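Local coordinates for Svp1-like protein 2 (Kluyveromyces lactis, PDB 4V16) that probably binds phosphoinositides such as phosphatidylinositol 3,5-bisphosphate through its beta-propeller and so associates with membranes, at residues 29-34 with 38-43. Sequence-based numbering, arbitrary orientation.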
loop_
_atom_site.group_PDB
_atom_site.type_symbol
_atom_site.label_atom_id
_atom_site.label_comp_id
_atom_site.label_asym_id
_atom_site.label_seq_id
_atom_site.Cartn_x
_atom_site.Cartn_y
_atom_site.Cartn_z
ATOM N N LEU A 29 -5.268 9.776 4.894
ATOM C CA LEU A 29 -4.453 9.947 3.697
ATOM C C LEU A 29 -3.450 11.062 3.940
ATOM O O LEU A 29 -3.835 12.194 4.237
ATOM C CB LEU A 29 -5.322 10.273 2.479
ATOM C CG LEU A 29 -4.586 10.667 1.192
ATOM C CD1 LEU A 29 -3.824 9.486 0.612
ATOM C CD2 LEU A 29 -5.560 11.231 0.174
ATOM N N ILE A 30 -2.168 10.738 3.821
ATOM C CA ILE A 30 -1.112 11.731 3.969
ATOM C C ILE A 30 -0.450 11.964 2.615
ATOM O O ILE A 30 -0.133 11.016 1.897
ATOM C CB ILE A 30 -0.065 11.299 5.021
ATOM C CG1 ILE A 30 0.974 12.403 5.224
ATOM C CG2 ILE A 30 0.606 9.986 4.627
ATOM C CD1 ILE A 30 1.750 12.267 6.517
ATOM N N VAL A 31 -0.266 13.235 2.268
ATOM C CA VAL A 31 0.307 13.615 0.983
ATOM C C VAL A 31 1.403 14.650 1.188
ATOM O O VAL A 31 1.404 15.369 2.187
ATOM C CB VAL A 31 -0.763 14.190 0.019
ATOM C CG1 VAL A 31 -1.984 13.282 -0.040
ATOM C CG2 VAL A 31 -1.174 15.600 0.429
ATOM N N SER A 32 2.327 14.722 0.237
ATOM C CA SER A 32 3.382 15.727 0.262
ATOM C C SER A 32 3.373 16.540 -1.028
ATOM O O SER A 32 3.199 15.997 -2.121
ATOM C CB SER A 32 4.748 15.072 0.463
ATOM O OG SER A 32 5.083 14.239 -0.634
ATOM N N THR A 33 3.547 17.848 -0.883
ATOM C CA THR A 33 3.669 18.752 -2.017
ATOM C C THR A 33 5.049 19.390 -1.953
ATOM O O THR A 33 5.789 19.170 -0.992
ATOM C CB THR A 33 2.571 19.834 -2.006
ATOM O OG1 THR A 33 2.769 20.715 -0.894
ATOM C CG2 THR A 33 1.196 19.198 -1.909
ATOM N N PRO A 34 5.418 20.165 -2.983
ATOM C CA PRO A 34 6.719 20.839 -2.924
ATOM C C PRO A 34 6.790 21.873 -1.802
ATOM O O PRO A 34 7.883 22.189 -1.329
ATOM C CB PRO A 34 6.827 21.515 -4.294
ATOM C CG PRO A 34 5.890 20.762 -5.175
ATOM C CD PRO A 34 4.765 20.344 -4.291
ATOM N N ASP A 38 0.301 17.414 3.938
ATOM C CA ASP A 38 -0.986 17.494 4.620
ATOM C C ASP A 38 -1.521 16.102 4.958
ATOM O O ASP A 38 -1.190 15.123 4.288
ATOM C CB ASP A 38 -2.007 18.240 3.752
ATOM C CG ASP A 38 -1.478 19.565 3.224
ATOM O OD1 ASP A 38 -0.343 19.599 2.703
ATOM O OD2 ASP A 38 -2.206 20.575 3.322
ATOM N N ILE A 39 -2.347 16.027 6.000
ATOM C CA ILE A 39 -3.029 14.789 6.370
ATOM C C ILE A 39 -4.541 14.983 6.280
ATOM O O ILE A 39 -5.063 16.023 6.683
ATOM C CB ILE A 39 -2.654 14.332 7.793
ATOM C CG1 ILE A 39 -1.133 14.214 7.919
ATOM C CG2 ILE A 39 -3.331 12.999 8.121
ATOM C CD1 ILE A 39 -0.649 13.803 9.289
ATOM N N TYR A 40 -5.231 13.975 5.754
ATOM C CA TYR A 40 -6.678 14.038 5.556
ATOM C C TYR A 40 -7.380 12.815 6.137
ATOM O O TYR A 40 -6.811 11.726 6.182
ATOM C CB TYR A 40 -7.015 14.133 4.064
ATOM C CG TYR A 40 -6.326 15.250 3.313
ATOM C CD1 TYR A 40 -5.023 15.106 2.855
ATOM C CD2 TYR A 40 -6.986 16.439 3.040
ATOM C CE1 TYR A 40 -4.392 16.124 2.160
ATOM C CE2 TYR A 40 -6.365 17.462 2.347
ATOM C CZ TYR A 40 -5.069 17.299 1.908
ATOM O OH TYR A 40 -4.449 18.316 1.216
ATOM N N ASN A 41 -8.619 13.001 6.582
ATOM C CA ASN A 41 -9.523 11.878 6.782
ATOM C C ASN A 41 -9.937 11.367 5.412
ATOM O O ASN A 41 -10.061 12.149 4.473
ATOM C CB ASN A 41 -10.753 12.284 7.596
ATOM C CG ASN A 41 -10.510 12.229 9.091
ATOM O OD1 ASN A 41 -9.849 11.321 9.589
ATOM N ND2 ASN A 41 -11.048 13.205 9.817
ATOM N N VAL A 42 -10.133 10.060 5.289
ATOM C CA VAL A 42 -10.539 9.478 4.016
ATOM C C VAL A 42 -12.051 9.574 3.839
ATOM O O VAL A 42 -12.538 9.888 2.751
ATOM C CB VAL A 42 -10.104 8.008 3.910
ATOM C CG1 VAL A 42 -10.623 7.382 2.618
ATOM C CG2 VAL A 42 -8.584 7.907 3.979
ATOM N N HIS A 43 -12.784 9.300 4.913
ATOM C CA HIS A 43 -14.240 9.329 4.876
ATOM C C HIS A 43 -14.811 9.690 6.251
ATOM O O HIS A 43 -14.672 8.916 7.199
ATOM C CB HIS A 43 -14.781 7.971 4.421
ATOM C CG HIS A 43 -16.261 7.958 4.188
ATOM N ND1 HIS A 43 -16.838 8.502 3.062
ATOM C CD2 HIS A 43 -17.279 7.466 4.934
ATOM C CE1 HIS A 43 -18.149 8.347 3.123
ATOM N NE2 HIS A 43 -18.442 7.721 4.248
#
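L29 to V31 pair antiparallel with D38 to Y40, the strand axes 4.6 Å apart at their closest and 155° between their directions. Four backbone hydrogen bonds join them. L29 and Y40 bond both ways, with Y40 N 2.7 Å from L29 O. V31 and D38 do the same, and V31 N donates almost straight to D38 O (171° at the hydrogen). Between these two pairs, I30 and I39 form a non-hydrogen-bonded pair. Their side chains share one face of the sheet and meet at an oblique angle. With CG1 anti to the backbone N (chi1 -176°), the I30 chain runs out to its CD1 beside I39 CG1, 3.8 Å away. Both isoleucines also touch M61 of the next sheet.

The two strands are the middle pair of a four-stranded antiparallel sheet, one blade of the seven-bladed PROPPIN propeller, flanked by strands 19-22 and 46-52.

L29, V31, D38 and Y40 occupy the other face. V31 CG2 comes in at the edge of the Y40 ring, 3.7 Å from CE1, and the two side chains cross at about a right angle. L29 O also lies at the ring edge, 3.4 Å from Y40 CD1. The D38 carboxylate turns elsewhere: OD1 bonds to S36 OG, and OD2 has a weak bond to S50 OG. V42 CG2 packs 4.3 Å from L29 CB, and both residues touch F22.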